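Glycosyl hydrolase (Aspergillus fumigatus, PDB 2X8R) probably cleaves peptidoglycan as a family GH25 lysozyme, hydrolysing the beta-1,4 linkages between N-acetylmuramic acid and N-acetylglucosamine. Local coordinates at residues D121-Y126 against P134-T139; F77-G82 against H127-R132; A117-F122 against D141-C146; E35-K40 against G71-K76; T106-G109 against Q114-A117. All blocks are in the same frame, centred on the assembly; numbering follows the deposited sequence.

From the N terminus, contact 4 comes first, closing a loop of thirty residues between the turn after strand 26-35 and helix 71-79. The far end of that helix opens contact 2, which closes only at the end of helix 112-130. Nested inside its loop is contact 5, which ties the segment 106-109 back to the start of helix 112-130. Contacts 3 and 1 leave the next turns of this helix for helix 140-147 and strand 135-138, and both cross contact 2. Contacts 3 and 5 meet at the C107-C146 disulfide. All but contact 4, then, tie helix 112-130 to strand 135-138, helix 71-79, helix 140-147 and the loop before it.

Contact 1 of 5, residues D121-Y126 against P134-T139; sequences DFVNEY and PMIYTT
In the beta-alpha-beta unit made by strand 95-97, helix 112-130 and strand 135-138, V123 and Y126 of the helix close on P134, just ahead of the returning strand. The CA atoms of V123 and P134 lie 6.2 Å apart. P134 fits its ring between the two side chains: its CG meets V123 CB at 3.7 Å, while its CD reaches Y126 CD2 at 3.7 Å. Its CB sits over one face of the tyrosine ring, 4.1 Å from the centroid and 27° off the normal, a CH-pi contact. With Y126 CG anti to the backbone N (chi1 -169°), that face is turned to the proline. Farther along the strand, V123 CG1 touches I136 CD1 at 4.1 Å, the two side chains crossing at about a right angle. The phenol end goes elsewhere: Y126 OH is hydrogen-bonded to G83 O and G94 N. F122, on the same helix, packs on F78 of helix 71-79. No hydrogen bond crosses between helix and strand here, and all the touching residues are buried, so they are held by apolar fit, while the two bonds at the hydroxyl help fix the lie of the ring on which P134 rests.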
# COMPACT_ATOMS: atom_id res chain seq x y z
N ASP A 121 -15.75 2.91 -0.73
CA ASP A 121 -16.02 2.65 -2.13
C ASP A 121 -14.80 2.00 -2.85
O ASP A 121 -14.98 1.06 -3.63
CB ASP A 121 -16.45 3.91 -2.84
CG ASP A 121 -17.91 4.33 -2.47
OD1 ASP A 121 -18.58 3.55 -1.75
OD2 ASP A 121 -18.40 5.38 -2.92
N PHE A 122 -13.61 2.55 -2.61
CA PHE A 122 -12.38 1.95 -3.15
C PHE A 122 -12.20 0.50 -2.68
O PHE A 122 -12.01 -0.42 -3.49
CB PHE A 122 -11.14 2.77 -2.76
CG PHE A 122 -9.88 2.30 -3.47
CD1 PHE A 122 -9.18 1.16 -3.03
CD2 PHE A 122 -9.44 2.97 -4.62
CE1 PHE A 122 -8.03 0.72 -3.71
CE2 PHE A 122 -8.30 2.56 -5.31
CZ PHE A 122 -7.59 1.38 -4.85
N VAL A 123 -12.22 0.29 -1.37
CA VAL A 123 -11.88 -1.03 -0.86
C VAL A 123 -12.93 -2.07 -1.21
O VAL A 123 -12.61 -3.22 -1.53
CB VAL A 123 -11.48 -1.05 0.66
CG1 VAL A 123 -10.45 0.02 0.95
CG2 VAL A 123 -12.70 -0.89 1.57
N ASN A 124 -14.20 -1.66 -1.22
CA ASN A 124 -15.23 -2.62 -1.62
C ASN A 124 -15.11 -3.02 -3.09
O ASN A 124 -15.29 -4.19 -3.41
CB ASN A 124 -16.60 -2.01 -1.35
CG ASN A 124 -16.89 -1.95 0.13
OD1 ASN A 124 -16.24 -2.61 0.93
ND2 ASN A 124 -17.88 -1.17 0.50
N GLU A 125 -14.84 -2.06 -3.97
CA GLU A 125 -14.62 -2.38 -5.38
C GLU A 125 -13.45 -3.34 -5.54
O GLU A 125 -13.52 -4.31 -6.34
CB GLU A 125 -14.47 -1.12 -6.27
CG GLU A 125 -14.21 -1.45 -7.76
CD GLU A 125 -15.39 -2.12 -8.49
OE1 GLU A 125 -16.55 -1.98 -8.07
OE2 GLU A 125 -15.15 -2.78 -9.50
N TYR A 126 -12.37 -3.07 -4.79
CA TYR A 126 -11.18 -3.88 -4.88
C TYR A 126 -11.50 -5.33 -4.48
O TYR A 126 -11.13 -6.28 -5.15
CB TYR A 126 -10.00 -3.31 -4.07
CG TYR A 126 -8.73 -4.02 -4.42
CD1 TYR A 126 -7.88 -3.57 -5.45
CD2 TYR A 126 -8.40 -5.20 -3.75
CE1 TYR A 126 -6.70 -4.29 -5.78
CE2 TYR A 126 -7.23 -5.92 -4.10
CZ TYR A 126 -6.41 -5.44 -5.11
OH TYR A 126 -5.30 -6.14 -5.49
N PRO A 134 -8.00 -4.90 -0.00
CA PRO A 134 -6.68 -4.29 -0.24
C PRO A 134 -6.01 -3.85 1.06
O PRO A 134 -6.70 -3.64 2.07
CB PRO A 134 -7.02 -3.04 -1.06
CG PRO A 134 -8.44 -2.69 -0.69
CD PRO A 134 -9.13 -3.99 -0.35
N MET A 135 -4.68 -3.66 1.05
CA MET A 135 -4.00 -3.06 2.22
C MET A 135 -4.28 -1.55 2.22
O MET A 135 -4.51 -0.98 1.13
CB MET A 135 -2.51 -3.32 2.19
CG MET A 135 -2.25 -4.77 1.82
SD MET A 135 -0.56 -5.32 2.26
CE MET A 135 0.29 -4.47 0.97
N ILE A 136 -4.37 -0.94 3.40
CA ILE A 136 -4.53 0.51 3.49
C ILE A 136 -3.24 1.05 4.08
O ILE A 136 -2.81 0.64 5.18
CB ILE A 136 -5.76 0.92 4.37
CG1 ILE A 136 -7.07 0.57 3.61
CG2 ILE A 136 -5.67 2.41 4.80
CD1 ILE A 136 -8.38 0.83 4.44
N TYR A 137 -2.61 1.96 3.33
CA TYR A 137 -1.38 2.64 3.75
C TYR A 137 -1.73 4.07 4.17
O TYR A 137 -2.29 4.85 3.37
CB TYR A 137 -0.33 2.66 2.60
CG TYR A 137 0.84 3.63 2.82
CD1 TYR A 137 0.79 4.91 2.30
CD2 TYR A 137 1.96 3.24 3.53
CE1 TYR A 137 1.83 5.81 2.49
CE2 TYR A 137 3.03 4.10 3.71
CZ TYR A 137 2.96 5.40 3.18
OH TYR A 137 4.00 6.30 3.33
N THR A 138 -1.35 4.44 5.40
CA THR A 138 -1.64 5.79 5.87
C THR A 138 -0.76 6.09 7.08
O THR A 138 0.12 5.29 7.42
CB THR A 138 -3.15 5.91 6.18
OG1 THR A 138 -3.52 7.30 6.34
CG2 THR A 138 -3.49 5.12 7.45
N THR A 139 -0.94 7.28 7.65
CA THR A 139 -0.36 7.56 8.95
C THR A 139 -1.47 7.68 9.97
O THR A 139 -2.61 7.99 9.62
CB THR A 139 0.49 8.86 8.99
OG1 THR A 139 -0.36 9.99 8.77
CG2 THR A 139 1.61 8.85 7.91

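Contact 2 of 5, residues F77-G82 against H127-R132; sequences FFLKNG and HHATSR
L79 spreads its two methyl groups over consecutive residues at the end of helix 112-130, one branch to each. CD1 meets A129 CB at 3.5 Å, and CD2 meets T130 CG2 at 3.6 Å, so the fork of the leucine bears on both side chains. Its CG lies anti to the carbonyl carbon (chi1 -74°), which carries both branches across to the other helix. T130 offers its methyl and keeps its hydroxyl for its own backbone: OG1 accepts a hydrogen bond from R132 N at 2.9 Å with an angle of 155°, an ST turn, and is also bonded to Y126 O. These two bonds help set the rotation of T130, with CG2 left facing L79. Beyond it the chain leaves the helix at S131, whose phi is positive. In the other segment, N81 ND2 donates to F77 O at 3.0 Å, folding the asparagine back onto the backbone of F77. The contact lies near the surface, where the end of helix 71-79 meets the end of helix 112-130; deeper in, L79 also packs on Y126, while F77 and F78 touch T34 of strand 26-35.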
# COMPACT_ATOMS: atom_id res chain seq x y z
N PHE A 77 -9.44 1.66 -12.06
CA PHE A 77 -8.30 2.09 -12.85
C PHE A 77 -7.03 1.36 -12.37
O PHE A 77 -6.25 0.81 -13.19
CB PHE A 77 -8.14 3.61 -12.74
CG PHE A 77 -6.93 4.16 -13.43
CD1 PHE A 77 -6.71 3.95 -14.81
CD2 PHE A 77 -6.02 4.94 -12.72
CE1 PHE A 77 -5.56 4.48 -15.46
CE2 PHE A 77 -4.88 5.50 -13.34
CZ PHE A 77 -4.65 5.27 -14.73
N PHE A 78 -6.85 1.33 -11.05
CA PHE A 78 -5.74 0.58 -10.43
C PHE A 78 -5.74 -0.89 -10.88
O PHE A 78 -4.70 -1.45 -11.27
CB PHE A 78 -5.87 0.76 -8.90
CG PHE A 78 -4.89 -0.03 -8.07
CD1 PHE A 78 -3.51 0.05 -8.26
CD2 PHE A 78 -5.39 -0.78 -6.98
CE1 PHE A 78 -2.61 -0.65 -7.41
CE2 PHE A 78 -4.54 -1.46 -6.11
CZ PHE A 78 -3.14 -1.37 -6.30
N LEU A 79 -6.91 -1.53 -10.80
CA LEU A 79 -7.05 -2.95 -11.17
C LEU A 79 -6.67 -3.27 -12.60
O LEU A 79 -6.18 -4.39 -12.88
CB LEU A 79 -8.48 -3.42 -10.91
CG LEU A 79 -8.77 -3.59 -9.42
CD1 LEU A 79 -10.24 -3.55 -9.17
CD2 LEU A 79 -8.17 -4.92 -8.99
N LYS A 80 -6.88 -2.31 -13.50
CA LYS A 80 -6.56 -2.54 -14.93
C LYS A 80 -5.09 -2.25 -15.24
O LYS A 80 -4.64 -2.44 -16.38
CB LYS A 80 -7.42 -1.62 -15.77
CG LYS A 80 -8.86 -2.06 -15.90
CD LYS A 80 -9.59 -0.95 -16.63
CE LYS A 80 -11.06 -1.23 -16.82
NZ LYS A 80 -11.80 -1.18 -15.49
N ASN A 81 -4.33 -1.74 -14.26
CA ASN A 81 -3.03 -1.18 -14.57
C ASN A 81 -2.00 -1.60 -13.54
O ASN A 81 -1.09 -0.87 -13.26
CB ASN A 81 -3.12 0.35 -14.71
CG ASN A 81 -3.82 0.77 -15.99
OD1 ASN A 81 -3.23 0.65 -17.08
ND2 ASN A 81 -5.09 1.16 -15.90
N GLY A 82 -2.16 -2.79 -12.97
CA GLY A 82 -1.05 -3.29 -12.12
C GLY A 82 -1.48 -3.65 -10.72
O GLY A 82 -0.73 -4.29 -9.96
N HIS A 127 -12.26 -5.46 -3.40
CA HIS A 127 -12.63 -6.78 -2.88
C HIS A 127 -13.58 -7.50 -3.84
O HIS A 127 -13.46 -8.71 -4.05
CB HIS A 127 -13.19 -6.65 -1.46
CG HIS A 127 -13.72 -7.93 -0.89
ND1 HIS A 127 -12.91 -8.86 -0.28
CD2 HIS A 127 -14.96 -8.48 -0.93
CE1 HIS A 127 -13.63 -9.91 0.08
NE2 HIS A 127 -14.87 -9.71 -0.31
N HIS A 128 -14.49 -6.73 -4.45
CA HIS A 128 -15.47 -7.29 -5.41
C HIS A 128 -14.72 -7.92 -6.58
O HIS A 128 -15.06 -9.03 -7.02
CB HIS A 128 -16.43 -6.18 -5.92
CG HIS A 128 -17.54 -6.68 -6.78
ND1 HIS A 128 -18.80 -7.00 -6.29
CD2 HIS A 128 -17.58 -6.94 -8.12
CE1 HIS A 128 -19.57 -7.42 -7.29
NE2 HIS A 128 -18.85 -7.40 -8.40
N ALA A 129 -13.70 -7.23 -7.06
CA ALA A 129 -12.98 -7.62 -8.24
C ALA A 129 -12.04 -8.79 -7.97
O ALA A 129 -11.83 -9.63 -8.86
CB ALA A 129 -12.18 -6.46 -8.77
N THR A 130 -11.41 -8.81 -6.79
CA THR A 130 -10.30 -9.74 -6.56
C THR A 130 -10.50 -10.84 -5.53
O THR A 130 -9.71 -11.80 -5.50
CB THR A 130 -9.01 -9.02 -6.07
OG1 THR A 130 -9.23 -8.49 -4.74
CG2 THR A 130 -8.50 -7.93 -7.07
N SER A 131 -11.53 -10.65 -4.69
CA SER A 131 -11.83 -11.46 -3.50
C SER A 131 -10.93 -11.15 -2.30
O SER A 131 -11.07 -11.76 -1.21
CB SER A 131 -11.88 -12.98 -3.78
OG SER A 131 -10.59 -13.56 -3.82
N ARG A 132 -10.05 -10.17 -2.48
CA ARG A 132 -9.14 -9.72 -1.40
C ARG A 132 -9.47 -8.30 -0.96
O ARG A 132 -9.80 -7.44 -1.82
CB ARG A 132 -7.68 -9.79 -1.88
CG ARG A 132 -7.15 -11.25 -2.13
CD ARG A 132 -7.35 -12.19 -0.93
NE ARG A 132 -6.63 -11.63 0.20
CZ ARG A 132 -5.32 -11.71 0.39
NH1 ARG A 132 -4.55 -12.39 -0.46
NH2 ARG A 132 -4.79 -11.07 1.42

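Contact 3 of 5, residues A117-F122 against D141-C146; sequences AWIHDF and DWWNRC
Two helices stand well apart where I119 of helix 112-130 faces W142 and W143 of helix 140-147; even the nearest CA atoms, those of I119 and C146, are 11.0 Å from each other. Both helices belong to the outer layer of the TIM-barrel-like fold, on either side of strand 135-138 in the sequence, and long side chains bridge the distance. One methyl does the touching: I119 CD1 comes obliquely to the six-membered ring of W143, 3.7 Å from CZ3 and 3.8 Å from CH2. The same methyl lies at the edge of W142, near its plane, 4.5 Å from CZ3. W143 CG is anti to the backbone N (chi1 -162°), and this swings the indole toward I119 and against I136 of the strand. W143 NE1 is bonded to A150 O, and W176 and F153 meet the indole edge to face, so several partners hold the ring. Against W142, W143 CE3 comes up in plane at the edge, and C146 sets its CB 3.4 Å above one face, toward the rim. On the outer side of the helix R145 and D141, one turn apart, form a salt bridge: R145 NH1 reaches D141 OD2 at 2.7 Å on the syn side, with an N-H...O angle of 151°, while the second bond, from R145 NH2 to D141 OD1, is weak.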
# COMPACT_ATOMS: atom_id res chain seq x y z
N ALA A 117 -16.62 7.39 3.09
CA ALA A 117 -17.39 6.80 1.99
C ALA A 117 -16.49 6.50 0.79
O ALA A 117 -16.61 5.42 0.15
CB ALA A 117 -18.54 7.77 1.58
N TRP A 118 -15.60 7.44 0.48
CA TRP A 118 -14.66 7.28 -0.65
C TRP A 118 -13.79 6.03 -0.42
O TRP A 118 -13.70 5.17 -1.29
CB TRP A 118 -13.78 8.53 -0.83
CG TRP A 118 -13.02 8.53 -2.11
CD1 TRP A 118 -13.35 9.21 -3.26
CD2 TRP A 118 -11.77 7.88 -2.38
NE1 TRP A 118 -12.42 8.96 -4.25
CE2 TRP A 118 -11.43 8.16 -3.73
CE3 TRP A 118 -10.91 7.06 -1.62
CZ2 TRP A 118 -10.27 7.65 -4.34
CZ3 TRP A 118 -9.73 6.54 -2.23
CH2 TRP A 118 -9.42 6.85 -3.57
N ILE A 119 -13.21 5.93 0.78
CA ILE A 119 -12.33 4.77 1.07
C ILE A 119 -13.12 3.46 1.08
O ILE A 119 -12.66 2.45 0.52
CB ILE A 119 -11.52 4.98 2.42
CG1 ILE A 119 -10.69 6.26 2.37
CG2 ILE A 119 -10.58 3.77 2.71
CD1 ILE A 119 -10.27 6.74 3.77
N HIS A 120 -14.32 3.46 1.67
CA HIS A 120 -15.17 2.28 1.56
C HIS A 120 -15.45 1.91 0.09
O HIS A 120 -15.34 0.74 -0.31
CB HIS A 120 -16.47 2.49 2.35
CG HIS A 120 -16.39 2.07 3.78
ND1 HIS A 120 -16.69 2.91 4.82
CD2 HIS A 120 -16.06 0.88 4.34
CE1 HIS A 120 -16.57 2.25 5.97
NE2 HIS A 120 -16.17 1.02 5.70
N ASP A 121 -15.75 2.91 -0.73
CA ASP A 121 -16.02 2.65 -2.13
C ASP A 121 -14.80 2.00 -2.85
O ASP A 121 -14.98 1.06 -3.63
CB ASP A 121 -16.45 3.91 -2.84
CG ASP A 121 -17.91 4.33 -2.47
OD1 ASP A 121 -18.58 3.55 -1.75
OD2 ASP A 121 -18.40 5.38 -2.92
N PHE A 122 -13.61 2.55 -2.61
CA PHE A 122 -12.38 1.95 -3.15
C PHE A 122 -12.20 0.50 -2.68
O PHE A 122 -12.01 -0.42 -3.49
CB PHE A 122 -11.14 2.77 -2.76
CG PHE A 122 -9.88 2.30 -3.47
CD1 PHE A 122 -9.18 1.16 -3.03
CD2 PHE A 122 -9.44 2.97 -4.62
CE1 PHE A 122 -8.03 0.72 -3.71
CE2 PHE A 122 -8.30 2.56 -5.31
CZ PHE A 122 -7.59 1.38 -4.85
N ASP A 141 -1.80 10.10 12.08
CA ASP A 141 -2.13 11.52 12.04
C ASP A 141 -3.13 11.79 10.92
O ASP A 141 -4.15 12.46 11.12
CB ASP A 141 -0.88 12.37 11.80
CG ASP A 141 -1.24 13.79 11.42
OD1 ASP A 141 -1.52 14.55 12.35
OD2 ASP A 141 -1.30 14.09 10.21
N TRP A 142 -2.83 11.27 9.72
CA TRP A 142 -3.72 11.53 8.60
C TRP A 142 -5.10 10.89 8.82
O TRP A 142 -6.14 11.52 8.63
CB TRP A 142 -3.07 11.02 7.31
CG TRP A 142 -3.91 11.50 6.09
CD1 TRP A 142 -3.69 12.59 5.33
CD2 TRP A 142 -5.07 10.85 5.54
NE1 TRP A 142 -4.64 12.68 4.32
CE2 TRP A 142 -5.52 11.64 4.45
CE3 TRP A 142 -5.81 9.70 5.89
CZ2 TRP A 142 -6.66 11.30 3.67
CZ3 TRP A 142 -6.95 9.37 5.15
CH2 TRP A 142 -7.37 10.16 4.05
N TRP A 143 -5.11 9.62 9.26
CA TRP A 143 -6.34 8.91 9.50
C TRP A 143 -7.21 9.64 10.52
O TRP A 143 -8.44 9.75 10.35
CB TRP A 143 -6.05 7.48 9.98
CG TRP A 143 -7.22 6.58 9.83
CD1 TRP A 143 -8.09 6.18 10.82
CD2 TRP A 143 -7.70 5.99 8.61
NE1 TRP A 143 -9.08 5.36 10.29
CE2 TRP A 143 -8.85 5.21 8.94
CE3 TRP A 143 -7.26 6.02 7.28
CZ2 TRP A 143 -9.57 4.48 7.99
CZ3 TRP A 143 -7.99 5.27 6.33
CH2 TRP A 143 -9.13 4.51 6.69
N ASN A 144 -6.56 10.19 11.55
CA ASN A 144 -7.29 10.94 12.53
C ASN A 144 -7.87 12.21 11.91
O ASN A 144 -9.10 12.46 12.05
CB ASN A 144 -6.40 11.28 13.71
CG ASN A 144 -7.17 11.98 14.79
OD1 ASN A 144 -8.09 11.40 15.37
ND2 ASN A 144 -6.84 13.28 15.03
N ARG A 145 -7.04 12.97 11.20
CA ARG A 145 -7.50 14.26 10.67
C ARG A 145 -8.56 14.09 9.59
O ARG A 145 -9.57 14.82 9.59
CB ARG A 145 -6.37 15.11 10.11
CG ARG A 145 -6.84 16.45 9.46
CD ARG A 145 -5.63 17.26 8.99
NE ARG A 145 -4.71 17.47 10.10
CZ ARG A 145 -3.55 16.83 10.29
NH1 ARG A 145 -3.10 15.94 9.40
NH2 ARG A 145 -2.82 17.12 11.37
N CYS A 146 -8.34 13.15 8.68
CA CYS A 146 -9.19 13.14 7.49
C CYS A 146 -10.38 12.19 7.53
O CYS A 146 -11.26 12.29 6.68
CB CYS A 146 -8.33 12.89 6.25
SG CYS A 146 -7.11 14.21 5.92

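Contact 4 of 5, residues E35-K40 against G71-K76; sequences EGTTYK and GSTQAK
The turn beyond strand 26-35 runs up against the first turns of helix 71-79, with the CA atoms of T37 and Q74 only 5.7 Å apart. E35 and Y39 hold the turn closed by a pair of backbone hydrogen bonds, E35 N to Y39 O at 3.0 Å and Y39 N to E35 O at 3.3 Å, and G36 takes a positive phi inside it. Q74 lies alongside the G36 peptide. Its CG packs 3.3 Å from G36 O, and its OE1 is 3.6 Å from G36 CA. With CG anti to the carbonyl carbon (chi1 -80°) and the chain extended beyond, the amide is carried past the glycine to partners on strand 57-63 and the loop after it: OE1 to H62 NE2, and NE2 to S69 OG and R65 O. This is where the barrel wall meets its outer helices, since strand 57-63, which pairs in parallel with 26-35, leads into helix 71-79 through the loop that supplies R65 and S69. A backbone hydrogen bond ties G36 to F63. Nearer the surface the contact turns apolar: T37 CG2 meets Q74 CG at 4.1 Å and T73 CG2 at 4.2 Å, the T37 side chain passing both at a slant. T73 OG1 is bonded to T70 OG1 instead. G36 O, buried beneath the aliphatic part of Q74, has no hydrogen-bond partner in the model.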
# COMPACT_ATOMS: atom_id res chain seq x y z
N GLU A 35 -2.10 6.58 -10.09
CA GLU A 35 -2.46 7.69 -9.25
C GLU A 35 -3.70 8.34 -9.86
O GLU A 35 -3.76 8.56 -11.08
CB GLU A 35 -1.31 8.71 -9.16
CG GLU A 35 -1.71 10.04 -8.45
CD GLU A 35 -0.55 10.99 -8.16
OE1 GLU A 35 0.62 10.57 -8.20
OE2 GLU A 35 -0.80 12.17 -7.84
N GLY A 36 -4.67 8.69 -9.03
CA GLY A 36 -5.88 9.36 -9.54
C GLY A 36 -6.59 8.55 -10.61
O GLY A 36 -6.70 7.31 -10.48
N THR A 37 -7.08 9.23 -11.65
CA THR A 37 -7.91 8.52 -12.64
C THR A 37 -7.21 8.22 -13.96
O THR A 37 -7.69 7.37 -14.72
CB THR A 37 -9.19 9.30 -12.99
OG1 THR A 37 -8.80 10.57 -13.51
CG2 THR A 37 -10.03 9.49 -11.71
N THR A 38 -6.10 8.90 -14.25
CA THR A 38 -5.42 8.70 -15.53
C THR A 38 -3.91 8.50 -15.47
O THR A 38 -3.30 8.25 -16.50
CB THR A 38 -5.71 9.86 -16.52
OG1 THR A 38 -5.14 11.07 -16.03
CG2 THR A 38 -7.20 9.99 -16.71
N TYR A 39 -3.29 8.67 -14.30
CA TYR A 39 -1.84 8.62 -14.25
C TYR A 39 -1.37 7.16 -14.08
O TYR A 39 -1.74 6.51 -13.09
CB TYR A 39 -1.37 9.54 -13.10
CG TYR A 39 0.12 9.57 -12.89
CD1 TYR A 39 0.78 8.47 -12.30
CD2 TYR A 39 0.86 10.70 -13.23
CE1 TYR A 39 2.17 8.48 -12.14
CE2 TYR A 39 2.25 10.73 -13.03
CZ TYR A 39 2.88 9.63 -12.48
OH TYR A 39 4.24 9.69 -12.28
N LYS A 40 -0.54 6.67 -15.01
CA LYS A 40 0.06 5.32 -14.90
C LYS A 40 1.52 5.56 -14.58
O LYS A 40 2.20 6.30 -15.33
CB LYS A 40 -0.06 4.50 -16.22
CG LYS A 40 -1.53 4.15 -16.58
CD LYS A 40 -1.70 3.49 -17.97
CE LYS A 40 -3.18 3.57 -18.43
NZ LYS A 40 -3.56 2.51 -19.43
N GLY A 71 -14.33 6.50 -5.22
CA GLY A 71 -13.37 5.43 -4.80
C GLY A 71 -13.40 4.24 -5.77
O GLY A 71 -12.34 3.70 -6.15
N SER A 72 -14.59 3.89 -6.24
CA SER A 72 -14.74 2.77 -7.17
C SER A 72 -14.04 3.05 -8.50
O SER A 72 -13.36 2.16 -9.07
CB SER A 72 -16.25 2.55 -7.41
OG SER A 72 -16.42 1.70 -8.55
N THR A 73 -14.17 4.28 -9.02
CA THR A 73 -13.46 4.61 -10.28
C THR A 73 -11.95 4.36 -10.18
O THR A 73 -11.33 3.73 -11.09
CB THR A 73 -13.72 6.04 -10.67
OG1 THR A 73 -15.12 6.16 -11.00
CG2 THR A 73 -12.85 6.45 -11.90
N GLN A 74 -11.36 4.84 -9.09
CA GLN A 74 -9.93 4.71 -8.88
C GLN A 74 -9.51 3.26 -8.65
O GLN A 74 -8.45 2.85 -9.17
CB GLN A 74 -9.43 5.66 -7.81
CG GLN A 74 -9.29 7.03 -8.49
CD GLN A 74 -8.83 8.12 -7.57
OE1 GLN A 74 -7.82 7.99 -6.89
NE2 GLN A 74 -9.55 9.25 -7.59
N ALA A 75 -10.31 2.49 -7.90
CA ALA A 75 -10.11 1.05 -7.79
C ALA A 75 -10.07 0.36 -9.16
O ALA A 75 -9.20 -0.47 -9.41
CB ALA A 75 -11.14 0.41 -6.87
N LYS A 76 -11.05 0.69 -10.02
CA LYS A 76 -11.11 0.05 -11.31
C LYS A 76 -9.89 0.41 -12.15
O LYS A 76 -9.37 -0.44 -12.86
CB LYS A 76 -12.36 0.50 -12.07
CG LYS A 76 -13.64 -0.13 -11.46
CD LYS A 76 -14.87 0.29 -12.21
CE LYS A 76 -16.00 -0.73 -11.96
NZ LYS A 76 -17.39 -0.18 -12.14

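Contact 5 of 5, residues T106-G109 against Q114-A117; sequences TCYG and QMVA
M115 pushes its terminal methyl into the turn formed by C107 and Y108, where it meets the C107 carbonyl oxygen and the Y108 ring together. CE lies 3.3 Å from C107 O and 3.9 Å from Y108 CD2, coming to the ring obliquely. The methionine leaves its helix with CG anti to the backbone N and then bends at both following torsions (chi2 59°, chi3 75°), curling the thioether so that its methyl leads. Three residues in a row, C107, Y108 and G109, have positive phi, and G109 N bonds to T106 O at 3.2 Å: a left-handed turn ahead of helix 112-130. Y108 OH is tied to E99 O, which helps hold the far end of the ring. The disulfide from C107 to C146 pins the turn to helix 140-147, whose W142 also touches M115. At the exposed end a water joins the segments, donating to G109 O at 3.1 Å and to Q114 OE1 at 2.8 Å; the same OE1 accepts from S111 N. The chemistry thus divides in two. Inside, apolar packing brings a methyl, probably slightly polarised by its sulfur, close to a carbonyl oxygen. Outside, G109 O and Q114 OE1 are both acceptors and cannot bond to each other, so the water supplies a hydrogen to each.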
# COMPACT_ATOMS: atom_id res chain seq x y z
N THR A 106 -5.90 20.39 2.22
CA THR A 106 -6.05 19.41 3.32
C THR A 106 -7.28 18.48 3.20
O THR A 106 -8.40 18.92 2.92
CB THR A 106 -5.84 20.05 4.75
OG1 THR A 106 -6.56 19.32 5.75
CG2 THR A 106 -6.24 21.50 4.76
N CYS A 107 -7.01 17.18 3.36
CA CYS A 107 -7.98 16.09 3.16
C CYS A 107 -8.69 16.10 1.79
O CYS A 107 -9.79 15.59 1.68
CB CYS A 107 -9.01 16.06 4.33
SG CYS A 107 -8.21 15.94 5.98
N TYR A 108 -8.07 16.73 0.78
CA TYR A 108 -8.60 16.73 -0.59
C TYR A 108 -9.96 17.46 -0.67
O TYR A 108 -10.75 17.26 -1.59
CB TYR A 108 -8.74 15.27 -1.14
CG TYR A 108 -7.41 14.50 -1.15
CD1 TYR A 108 -6.57 14.53 -2.25
CD2 TYR A 108 -7.02 13.72 -0.04
CE1 TYR A 108 -5.34 13.82 -2.24
CE2 TYR A 108 -5.82 13.03 -0.01
CZ TYR A 108 -4.98 13.07 -1.11
OH TYR A 108 -3.79 12.38 -1.10
N GLY A 109 -10.26 18.26 0.36
CA GLY A 109 -11.49 19.04 0.40
C GLY A 109 -12.70 18.22 0.82
O GLY A 109 -13.85 18.71 0.79
N GLN A 114 -17.47 12.08 3.89
CA GLN A 114 -17.14 11.89 2.46
C GLN A 114 -15.92 11.01 2.26
O GLN A 114 -15.87 10.19 1.33
CB GLN A 114 -16.95 13.22 1.73
CG GLN A 114 -18.26 13.96 1.59
CD GLN A 114 -18.07 15.35 1.07
OE1 GLN A 114 -17.13 16.05 1.47
NE2 GLN A 114 -18.94 15.77 0.14
N MET A 115 -14.91 11.24 3.09
CA MET A 115 -13.65 10.50 2.96
C MET A 115 -13.88 9.04 3.35
O MET A 115 -13.43 8.12 2.66
CB MET A 115 -12.58 11.14 3.81
CG MET A 115 -11.19 10.51 3.66
SD MET A 115 -10.56 10.56 1.97
CE MET A 115 -10.11 12.29 1.91
N VAL A 116 -14.62 8.82 4.44
CA VAL A 116 -14.89 7.44 4.84
C VAL A 116 -15.66 6.70 3.70
O VAL A 116 -15.34 5.55 3.35
CB VAL A 116 -15.58 7.41 6.20
CG1 VAL A 116 -16.19 6.01 6.50
CG2 VAL A 116 -14.56 7.88 7.29
N ALA A 117 -16.62 7.39 3.09
CA ALA A 117 -17.39 6.80 1.99
C ALA A 117 -16.49 6.50 0.79
O ALA A 117 -16.61 5.42 0.15
CB ALA A 117 -18.54 7.77 1.58
O HOH W 1 -16.62 18.71 2.13